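Local atomic coordinates of ECF RNA polymerase sigma factor SigK (Mycobacterium tuberculosis, PDB entry 4NQW), a protein that probably directs RNA polymerase to specific promoters as an extracytoplasmic function sigma factor, held inactive by an anti-sigma factor until regulated proteolysis releases it. Residues A30-V35 and G91-W96; A41-F46 and E78-A83; D48-R53 and E74-V79. One frame throughout, in Å; residues are numbered along the deposited sequence.

Contact 1: residues A30-V35 and G91-W96; sequences ALLRRV and GSALAW
Leu-32 pushes its CD1 methyl into the angle between Ala-93 and the indole of Trp-96, on the first turn of helix 93-111. CD1 lies 3.4 Å from Trp-96 CE3, meeting the six-membered ring obliquely, and 3.6 Å from the Ala-93 methyl, CB. The second branch joins in more loosely, Leu-32 CD2 coming to 4.1 Å from Trp-96 CZ3. Both methyls thus touch the CE3-CZ3 side of the indole, while Leu-32 CB approaches Ala-93 CB. The side chains of Leu-32 and Trp-96 cross at about a right angle. The indole stands there because Trp-96 CG is anti to the backbone N (chi1 -174°), which carries the ring out toward helix 28-34. Across the two segments everything is apolar and there is no hydrogen bond; 139 Å² is buried, most of it on Leu-32. The backbones come nearest at Leu-32 and Ala-93, whose CA atoms are 6.7 Å apart. Phe-86 touches Leu-32 and Ala-93 and sets its ring edge-to-face with that of Trp-96, and Phe-46 of helix 42-62 also packs on Leu-32. The start of helix 93-111 is fixed by polar bonds. Ser-92 is its N-cap residue: its OG accepts from Ala-95 N at 3.0 Å with an N-H...O angle of 158°, and Asp-29 OD1 takes the N-H of Ala-93, tying the helix end directly to the N-terminal helix. The arrangement is an apolar helix-helix contact beside a serine N-cap, in which the short helix 28-34 packs against the helical bundle of sigma-70 domain 2, the domain that engages the -10 promoter element.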
loop_
_atom_site.group_PDB
_atom_site.type_symbol
_atom_site.label_atom_id
_atom_site.label_comp_id
_atom_site.label_asym_id
_atom_site.label_seq_id
_atom_site.Cartn_x
_atom_site.Cartn_y
_atom_site.Cartn_z
ATOM N N ALA A 30 -7.737 -7.907 -15.411
ATOM C CA ALA A 30 -8.938 -8.166 -16.205
ATOM C C ALA A 30 -10.186 -8.304 -15.331
ATOM O O ALA A 30 -11.275 -7.899 -15.741
ATOM C CB ALA A 30 -8.752 -9.413 -17.060
ATOM N N LEU A 31 -10.030 -8.880 -14.140
ATOM C CA LEU A 31 -11.136 -8.979 -13.182
ATOM C C LEU A 31 -11.575 -7.595 -12.717
ATOM O O LEU A 31 -12.769 -7.294 -12.700
ATOM C CB LEU A 31 -10.750 -9.824 -11.962
ATOM C CG LEU A 31 -10.658 -11.344 -12.123
ATOM C CD1 LEU A 31 -10.155 -11.963 -10.828
ATOM C CD2 LEU A 31 -11.992 -11.960 -12.514
ATOM N N LEU A 32 -10.608 -6.758 -12.351
ATOM C CA LEU A 32 -10.896 -5.393 -11.903
ATOM C C LEU A 32 -11.480 -4.562 -13.047
ATOM O O LEU A 32 -12.288 -3.661 -12.825
ATOM C CB LEU A 32 -9.634 -4.714 -11.356
ATOM C CG LEU A 32 -9.806 -3.823 -10.119
ATOM C CD1 LEU A 32 -8.511 -3.078 -9.846
ATOM C CD2 LEU A 32 -10.956 -2.834 -10.244
ATOM N N ARG A 33 -11.068 -4.874 -14.272
ATOM C CA ARG A 33 -11.595 -4.202 -15.459
ATOM C C ARG A 33 -13.080 -4.531 -15.660
ATOM O O ARG A 33 -13.829 -3.725 -16.215
ATOM C CB ARG A 33 -10.792 -4.597 -16.706
ATOM C CG ARG A 33 -10.433 -3.429 -17.610
ATOM C CD ARG A 33 -9.625 -3.885 -18.816
ATOM N NE ARG A 33 -8.404 -4.597 -18.434
ATOM C CZ ARG A 33 -7.281 -4.021 -18.010
ATOM N NH1 ARG A 33 -7.187 -2.699 -17.896
ATOM N NH2 ARG A 33 -6.236 -4.778 -17.692
ATOM N N ARG A 34 -13.496 -5.711 -15.202
ATOM C CA ARG A 34 -14.887 -6.141 -15.333
ATOM C C ARG A 34 -15.811 -5.651 -14.209
ATOM O O ARG A 34 -17.031 -5.704 -14.372
ATOM C CB ARG A 34 -14.969 -7.667 -15.454
ATOM C CG ARG A 34 -14.433 -8.210 -16.773
ATOM C CD ARG A 34 -14.865 -9.647 -17.012
ATOM N NE ARG A 34 -16.280 -9.741 -17.376
ATOM C CZ ARG A 34 -16.775 -9.543 -18.599
ATOM N NH1 ARG A 34 -15.983 -9.233 -19.623
ATOM N NH2 ARG A 34 -18.084 -9.657 -18.801
ATOM N N VAL A 35 -15.263 -5.162 -13.091
ATOM C CA VAL A 35 -16.117 -4.695 -11.978
ATOM C C VAL A 35 -16.637 -3.262 -12.173
ATOM O O VAL A 35 -17.331 -2.732 -11.304
ATOM C CB VAL A 35 -15.455 -4.847 -10.574
ATOM C CG1 VAL A 35 -14.717 -6.173 -10.451
ATOM C CG2 VAL A 35 -14.529 -3.685 -10.249
ATOM N N GLY A 91 -0.250 0.799 -13.148
ATOM C CA GLY A 91 0.152 -0.145 -12.105
ATOM C C GLY A 91 -0.785 -1.337 -12.037
ATOM O O GLY A 91 -1.868 -1.316 -12.619
ATOM N N SER A 92 -0.371 -2.378 -11.319
ATOM C CA SER A 92 -1.163 -3.602 -11.210
ATOM C C SER A 92 -2.429 -3.380 -10.389
ATOM O O SER A 92 -2.488 -2.477 -9.551
ATOM C CB SER A 92 -0.336 -4.719 -10.573
ATOM O OG SER A 92 -0.019 -4.408 -9.228
ATOM N N ALA A 93 -3.436 -4.212 -10.638
ATOM C CA ALA A 93 -4.671 -4.197 -9.854
ATOM C C ALA A 93 -4.371 -4.466 -8.385
ATOM O O ALA A 93 -4.967 -3.854 -7.497
ATOM C CB ALA A 93 -5.646 -5.236 -10.387
ATOM N N LEU A 94 -3.434 -5.379 -8.143
ATOM C CA LEU A 94 -3.038 -5.755 -6.790
ATOM C C LEU A 94 -2.478 -4.544 -6.039
ATOM O O LEU A 94 -2.878 -4.268 -4.909
ATOM C CB LEU A 94 -1.985 -6.874 -6.828
ATOM C CG LEU A 94 -2.095 -8.055 -5.850
ATOM C CD1 LEU A 94 -0.712 -8.435 -5.339
ATOM C CD2 LEU A 94 -3.021 -7.775 -4.679
ATOM N N ALA A 95 -1.556 -3.832 -6.683
ATOM C CA ALA A 95 -0.947 -2.632 -6.110
ATOM C C ALA A 95 -1.979 -1.533 -5.868
ATOM O O ALA A 95 -1.938 -0.848 -4.847
ATOM C CB ALA A 95 0.161 -2.119 -7.018
ATOM N N TRP A 96 -2.898 -1.373 -6.815
ATOM C CA TRP A 96 -3.993 -0.407 -6.704
ATOM C C TRP A 96 -4.856 -0.700 -5.474
ATOM O O TRP A 96 -5.235 0.215 -4.741
ATOM C CB TRP A 96 -4.836 -0.462 -7.980
ATOM C CG TRP A 96 -5.915 0.569 -8.101
ATOM C CD1 TRP A 96 -5.775 1.857 -8.527
ATOM C CD2 TRP A 96 -7.311 0.381 -7.840
ATOM N NE1 TRP A 96 -6.996 2.489 -8.530
ATOM C CE2 TRP A 96 -7.956 1.606 -8.112
ATOM C CE3 TRP A 96 -8.078 -0.699 -7.390
ATOM C CZ2 TRP A 96 -9.331 1.780 -7.952
ATOM C CZ3 TRP A 96 -9.446 -0.526 -7.232
ATOM C CH2 TRP A 96 -10.058 0.705 -7.515
#

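Contact 2: residues A41-F46 and E78-A83; sequences AAFAEF and EVWRNA. With CD (cadmium ion), chain F.
Helix 42-46 and helix 78-82 run in largely opposed directions, their axes at 135° and 11.7 Å apart at closest approach. The nearest CA atoms, those of Phe-43 and Trp-80, are 7.5 Å apart, and large side chains fill the space between the backbones. Phe-43 and Trp-80 form a T-shaped pair: the edge of the indole points at one face of the phenyl ring, the planes inclined at 66°. Trp-80 CE3 sits 3.5 Å from Phe-43 CG, so the approach is offset toward the rim of the phenyl rather than centred. CZ3 of the indole reaches past the ring to lie 3.7 Å from Phe-43 CB, and the stem of Trp-80 joins in as well, since its CB approaches Phe-43 CE2 and CZ. The CG1 methyl of Val-79 touches both phenylalanines. It meets Phe-46 CE2 obliquely at 3.8 Å, and it stands near the ring plane of Phe-43, 4.1 Å from CE2. Phe-43 and Phe-46 share one setting, CG anti to the backbone N (chi1 near -175° in both), which sends the two rings toward helix 78-82 from positions about one turn apart, on the same side of helix 42-46. Within this apolar layer no hydrogen bond links the segments, and 204 Å² is buried. Glu-78 faces another way: OE1 and OE2 both bind a cadmium ion, at 2.6 and 2.8 Å, and Arg-104 of helix 93-111 donates to OE2. The same helix closes the apolar layer, Leu-97 touching both Phe-46 and Val-79 and Met-100 lying on Val-79. Leu-32 of helix 28-34 packs on Ala-83, while side chains of another protein's chain reach Phe-43 and Trp-80.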
loop_
_atom_site.group_PDB
_atom_site.type_symbol
_atom_site.label_atom_id
_atom_site.label_comp_id
_atom_site.label_asym_id
_atom_site.label_seq_id
_atom_site.Cartn_x
_atom_site.Cartn_y
_atom_site.Cartn_z
ATOM N N ALA A 41 -20.042 -10.609 -11.467
ATOM C CA ALA A 41 -19.725 -11.658 -10.482
ATOM C C ALA A 41 -18.207 -11.850 -10.327
ATOM O O ALA A 41 -17.754 -12.806 -9.695
ATOM C CB ALA A 41 -20.379 -12.972 -10.884
ATOM N N ALA A 42 -17.436 -10.928 -10.902
ATOM C CA ALA A 42 -15.981 -10.960 -10.867
ATOM C C ALA A 42 -15.500 -10.205 -9.638
ATOM O O ALA A 42 -14.383 -10.418 -9.178
ATOM C CB ALA A 42 -15.410 -10.329 -12.126
ATOM N N PHE A 43 -16.345 -9.312 -9.126
ATOM C CA PHE A 43 -16.118 -8.665 -7.840
ATOM C C PHE A 43 -15.995 -9.716 -6.738
ATOM O O PHE A 43 -15.144 -9.601 -5.854
ATOM C CB PHE A 43 -17.262 -7.694 -7.533
ATOM C CG PHE A 43 -17.059 -6.888 -6.281
ATOM C CD1 PHE A 43 -17.942 -7.000 -5.214
ATOM C CD2 PHE A 43 -15.985 -6.016 -6.168
ATOM C CE1 PHE A 43 -17.759 -6.256 -4.062
ATOM C CE2 PHE A 43 -15.794 -5.272 -5.018
ATOM C CZ PHE A 43 -16.684 -5.393 -3.962
ATOM N N ALA A 44 -16.841 -10.741 -6.802
ATOM C CA ALA A 44 -16.751 -11.886 -5.897
ATOM C C ALA A 44 -15.421 -12.622 -6.055
ATOM O O ALA A 44 -14.818 -13.038 -5.066
ATOM C CB ALA A 44 -17.908 -12.843 -6.137
ATOM N N GLU A 45 -14.973 -12.783 -7.297
ATOM C CA GLU A 45 -13.703 -13.452 -7.581
ATOM C C GLU A 45 -12.504 -12.558 -7.254
ATOM O O GLU A 45 -11.497 -13.036 -6.729
ATOM C CB GLU A 45 -13.647 -13.910 -9.042
ATOM C CG GLU A 45 -12.387 -14.695 -9.391
ATOM C CD GLU A 45 -12.613 -15.755 -10.455
ATOM O OE1 GLU A 45 -13.466 -16.643 -10.244
ATOM O OE2 GLU A 45 -11.923 -15.711 -11.495
ATOM N N PHE A 46 -12.617 -11.268 -7.569
ATOM C CA PHE A 46 -11.596 -10.281 -7.208
ATOM C C PHE A 46 -11.409 -10.248 -5.696
ATOM O O PHE A 46 -10.281 -10.218 -5.203
ATOM C CB PHE A 46 -11.990 -8.888 -7.712
ATOM C CG PHE A 46 -10.945 -7.833 -7.467
ATOM C CD1 PHE A 46 -9.904 -7.647 -8.369
ATOM C CD2 PHE A 46 -11.003 -7.026 -6.340
ATOM C CE1 PHE A 46 -8.938 -6.677 -8.149
ATOM C CE2 PHE A 46 -10.039 -6.053 -6.116
ATOM C CZ PHE A 46 -9.006 -5.878 -7.022
ATOM N N GLU A 78 -14.963 0.884 -1.829
ATOM C CA GLU A 78 -14.229 1.817 -2.696
ATOM C C GLU A 78 -13.756 1.140 -3.983
ATOM O O GLU A 78 -13.771 1.762 -5.044
ATOM C CB GLU A 78 -13.036 2.464 -1.978
ATOM C CG GLU A 78 -12.307 3.485 -2.852
ATOM C CD GLU A 78 -11.206 4.252 -2.141
ATOM O OE1 GLU A 78 -10.502 5.029 -2.819
ATOM O OE2 GLU A 78 -11.035 4.092 -0.915
ATOM N N VAL A 79 -13.334 -0.120 -3.892
ATOM C CA VAL A 79 -12.965 -0.888 -5.084
ATOM C C VAL A 79 -14.131 -0.849 -6.064
ATOM O O VAL A 79 -13.975 -0.441 -7.211
ATOM C CB VAL A 79 -12.631 -2.364 -4.764
ATOM C CG1 VAL A 79 -12.455 -3.175 -6.044
ATOM C CG2 VAL A 79 -11.370 -2.463 -3.920
ATOM N N TRP A 80 -15.300 -1.260 -5.583
ATOM C CA TRP A 80 -16.522 -1.284 -6.384
ATOM C C TRP A 80 -16.855 0.064 -7.022
ATOM O O TRP A 80 -17.155 0.135 -8.215
ATOM C CB TRP A 80 -17.694 -1.722 -5.507
ATOM C CG TRP A 80 -18.995 -1.802 -6.225
ATOM C CD1 TRP A 80 -19.993 -0.871 -6.229
ATOM C CD2 TRP A 80 -19.445 -2.880 -7.043
ATOM N NE1 TRP A 80 -21.041 -1.306 -7.003
ATOM C CE2 TRP A 80 -20.730 -2.539 -7.514
ATOM C CE3 TRP A 80 -18.887 -4.106 -7.424
ATOM C CZ2 TRP A 80 -21.463 -3.377 -8.351
ATOM C CZ3 TRP A 80 -19.614 -4.937 -8.250
ATOM C CH2 TRP A 80 -20.891 -4.572 -8.700
ATOM N N ARG A 81 -16.800 1.126 -6.225
ATOM C CA ARG A 81 -17.256 2.439 -6.673
ATOM C C ARG A 81 -16.239 3.127 -7.587
ATOM O O ARG A 81 -16.613 3.691 -8.617
ATOM C CB ARG A 81 -17.593 3.335 -5.474
ATOM C CG ARG A 81 -18.832 4.188 -5.694
ATOM C CD ARG A 81 -19.224 4.953 -4.443
ATOM N NE ARG A 81 -20.669 5.173 -4.361
ATOM C CZ ARG A 81 -21.547 4.323 -3.824
ATOM N NH1 ARG A 81 -21.155 3.162 -3.301
ATOM N NH2 ARG A 81 -22.837 4.637 -3.811
ATOM N N ASN A 82 -14.960 3.065 -7.212
ATOM C CA ASN A 82 -13.890 3.743 -7.952
ATOM C C ASN A 82 -13.102 2.841 -8.914
ATOM O O ASN A 82 -12.022 3.223 -9.368
ATOM C CB ASN A 82 -12.914 4.407 -6.969
ATOM C CG ASN A 82 -13.557 5.518 -6.158
ATOM O OD1 ASN A 82 -14.774 5.702 -6.184
ATOM N ND2 ASN A 82 -12.736 6.266 -5.431
ATOM N N ALA A 83 -13.635 1.665 -9.240
ATOM C CA ALA A 83 -12.936 0.729 -10.137
ATOM C C ALA A 83 -12.752 1.281 -11.551
ATOM O O ALA A 83 -11.848 0.856 -12.271
ATOM C CB ALA A 83 -13.661 -0.605 -10.200
HETATM CD CD CD F . -9.354 6.270 -0.880
HETATM O O HOH W 1 -10.521 8.753 -1.042
#

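Contact 3: residues D48-R53 and E74-V79; sequences DHTKSR and EIYLEV. With CD (cadmium ion), chain F.
Tyr-76 donates its phenolic proton to Thr-50 OG1, a 2.7 Å bond from OH that bridges two helices of the sigma-70 domain 2 bundle, 42-62 and 65-82. The threonine oxygen lies at the edge of the tyrosine ring, in its plane, with Tyr-76 CE2 3.6 Å away. OG1 comes in from the CE2 side, making an angle of about 119° with CZ at Tyr-76 OH, and the long tyrosine spans a wide gap: the nearest CA atoms, of Lys-51 and Tyr-76, are 9.3 Å apart. Lys-51 CA adds a packing contact 3.4 Å from Tyr-76 OH. Only 103 Å² is buried between the segments, but the two hydroxyls belong to buried residues, and the bond gives each a polar partner. In the next shell, Thr-50 OG1 donates to Phe-46 O one turn back on its own helix and has a weak bond with Tyr-47 O. Its chi1 of 60° sets OG1 between the backbone N and the carbonyl carbon, close enough to its own helix for those bonds while still presented to Tyr-76. Tyr-47 also packs edge-to-face with the Tyr-76 ring, which Val-54 touches too, and Leu-97 of helix 93-111 lies on Thr-50. Farther out, the polar end of Lys-51 leads away to form a salt bridge with an acidic side chain of another protein's chain. On the threonine's own helix, the CG2 methyl of Thr-50 lies at the edge of the Arg-53 guanidinium, in its plane.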
loop_
_atom_site.group_PDB
_atom_site.type_symbol
_atom_site.label_atom_id
_atom_site.label_comp_id
_atom_site.label_asym_id
_atom_site.label_seq_id
_atom_site.Cartn_x
_atom_site.Cartn_y
_atom_site.Cartn_z
ATOM N N ASP A 48 -12.377 -12.733 -3.487
ATOM C CA ASP A 48 -11.913 -14.052 -3.025
ATOM C C ASP A 48 -10.401 -14.253 -3.153
ATOM O O ASP A 48 -9.785 -14.889 -2.297
ATOM C CB ASP A 48 -12.633 -15.183 -3.778
ATOM C CG ASP A 48 -13.976 -15.550 -3.160
ATOM O OD1 ASP A 48 -14.198 -15.261 -1.963
ATOM O OD2 ASP A 48 -14.813 -16.145 -3.875
ATOM N N HIS A 49 -9.813 -13.714 -4.217
ATOM C CA HIS A 49 -8.393 -13.918 -4.501
ATOM C C HIS A 49 -7.482 -12.957 -3.724
ATOM O O HIS A 49 -6.296 -13.242 -3.541
ATOM C CB HIS A 49 -8.133 -13.788 -6.010
ATOM C CG HIS A 49 -6.998 -14.631 -6.502
ATOM N ND1 HIS A 49 -7.002 -16.007 -6.413
ATOM C CD2 HIS A 49 -5.830 -14.297 -7.100
ATOM C CE1 HIS A 49 -5.882 -16.483 -6.925
ATOM N NE2 HIS A 49 -5.154 -15.467 -7.351
ATOM N N THR A 50 -8.038 -11.833 -3.265
ATOM C CA THR A 50 -7.256 -10.790 -2.589
ATOM C C THR A 50 -7.541 -10.617 -1.088
ATOM O O THR A 50 -6.764 -9.968 -0.385
ATOM C CB THR A 50 -7.479 -9.420 -3.265
ATOM O OG1 THR A 50 -8.866 -9.061 -3.197
ATOM C CG2 THR A 50 -7.036 -9.457 -4.723
ATOM N N LYS A 51 -8.633 -11.202 -0.599
ATOM C CA LYS A 51 -9.138 -10.902 0.750
ATOM C C LYS A 51 -8.154 -11.159 1.896
ATOM O O LYS A 51 -8.087 -10.368 2.838
ATOM C CB LYS A 51 -10.458 -11.641 1.023
ATOM C CG LYS A 51 -10.377 -13.162 1.003
ATOM C CD LYS A 51 -11.764 -13.773 1.126
ATOM C CE LYS A 51 -11.791 -15.233 0.710
ATOM N NZ LYS A 51 -11.084 -16.106 1.683
ATOM N N SER A 52 -7.399 -12.253 1.820
ATOM C CA SER A 52 -6.457 -12.601 2.887
ATOM C C SER A 52 -5.293 -11.605 2.980
ATOM O O SER A 52 -4.784 -11.333 4.071
ATOM C CB SER A 52 -5.923 -14.026 2.706
ATOM O OG SER A 52 -5.118 -14.130 1.545
ATOM N N ARG A 53 -4.880 -11.065 1.838
ATOM C CA ARG A 53 -3.807 -10.072 1.807
ATOM C C ARG A 53 -4.284 -8.694 2.275
ATOM O O ARG A 53 -3.550 -7.991 2.973
ATOM C CB ARG A 53 -3.180 -9.994 0.412
ATOM C CG ARG A 53 -2.266 -11.172 0.100
ATOM C CD ARG A 53 -1.479 -10.993 -1.192
ATOM N NE ARG A 53 -1.960 -11.851 -2.275
ATOM C CZ ARG A 53 -2.992 -11.577 -3.074
ATOM N NH1 ARG A 53 -3.693 -10.459 -2.928
ATOM N NH2 ARG A 53 -3.333 -12.438 -4.026
ATOM N N GLU A 74 -15.023 -1.132 3.885
ATOM C CA GLU A 74 -14.864 0.187 3.279
ATOM C C GLU A 74 -13.951 0.111 2.061
ATOM O O GLU A 74 -14.213 0.751 1.045
ATOM C CB GLU A 74 -14.298 1.187 4.292
ATOM C CG GLU A 74 -15.275 1.603 5.382
ATOM C CD GLU A 74 -14.649 2.507 6.435
ATOM O OE1 GLU A 74 -13.470 2.898 6.287
ATOM O OE2 GLU A 74 -15.343 2.828 7.422
ATOM N N ILE A 75 -12.888 -0.686 2.170
ATOM C CA ILE A 75 -11.907 -0.837 1.094
ATOM C C ILE A 75 -12.550 -1.435 -0.154
ATOM O O ILE A 75 -12.409 -0.888 -1.243
ATOM C CB ILE A 75 -10.698 -1.693 1.538
ATOM C CG1 ILE A 75 -9.889 -0.938 2.596
ATOM C CG2 ILE A 75 -9.794 -2.013 0.355
ATOM C CD1 ILE A 75 -8.968 -1.800 3.436
ATOM N N TYR A 76 -13.268 -2.543 0.006
ATOM C CA TYR A 76 -13.922 -3.197 -1.133
ATOM C C TYR A 76 -15.146 -2.435 -1.651
ATOM O O TYR A 76 -15.525 -2.601 -2.813
ATOM C CB TYR A 76 -14.265 -4.654 -0.808
ATOM C CG TYR A 76 -13.039 -5.532 -0.810
ATOM C CD1 TYR A 76 -12.448 -5.949 0.379
ATOM C CD2 TYR A 76 -12.446 -5.918 -2.006
ATOM C CE1 TYR A 76 -11.311 -6.741 0.374
ATOM C CE2 TYR A 76 -11.309 -6.707 -2.021
ATOM C CZ TYR A 76 -10.746 -7.116 -0.830
ATOM O OH TYR A 76 -9.621 -7.904 -0.847
ATOM N N LEU A 77 -15.749 -1.596 -0.811
ATOM C CA LEU A 77 -16.780 -0.667 -1.287
ATOM C C LEU A 77 -16.136 0.372 -2.208
ATOM O O LEU A 77 -16.689 0.691 -3.256
ATOM C CB LEU A 77 -17.513 0.010 -0.117
ATOM C CG LEU A 77 -18.819 0.790 -0.376
ATOM C CD1 LEU A 77 -18.587 2.112 -1.100
ATOM C CD2 LEU A 77 -19.851 -0.045 -1.123
ATOM N N GLU A 78 -14.963 0.884 -1.829
ATOM C CA GLU A 78 -14.229 1.817 -2.696
ATOM C C GLU A 78 -13.756 1.140 -3.983
ATOM O O GLU A 78 -13.771 1.762 -5.044
ATOM C CB GLU A 78 -13.036 2.464 -1.978
ATOM C CG GLU A 78 -12.307 3.485 -2.852
ATOM C CD GLU A 78 -11.206 4.252 -2.141
ATOM O OE1 GLU A 78 -10.502 5.029 -2.819
ATOM O OE2 GLU A 78 -11.035 4.092 -0.915
ATOM N N VAL A 79 -13.334 -0.120 -3.892
ATOM C CA VAL A 79 -12.965 -0.888 -5.084
ATOM C C VAL A 79 -14.131 -0.849 -6.064
ATOM O O VAL A 79 -13.975 -0.441 -7.211
ATOM C CB VAL A 79 -12.631 -2.364 -4.764
ATOM C CG1 VAL A 79 -12.455 -3.175 -6.044
ATOM C CG2 VAL A 79 -11.370 -2.463 -3.920
HETATM CD CD CD F . -9.354 6.270 -0.880
HETATM O O HOH W 1 -10.521 8.753 -1.042
#

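Contacts 2 and 3 are successive rungs between helices 42-62 and 65-82, their centres about 8 Å apart; they share Glu-78 and Val-79 and touch where Phe-43 CZ lies 3.2 Å from Tyr-76 O. Contact 1 brings in the helices that precede and follow these two in the chain, 28-34 and 93-111. Its centre is about 9 Å from that of contact 2, to which it is joined by Leu-32 CG, 3.6 Å from Phe-46 CE1, and Leu-32 CD2, 3.5 Å from Ala-83 CB. Toward contact 3, Leu-94 CD2 reaches Arg-53 NH1 at 3.3 Å. Glu-78, shared by contacts 2 and 3, binds the cadmium ion and also accepts from Arg-104.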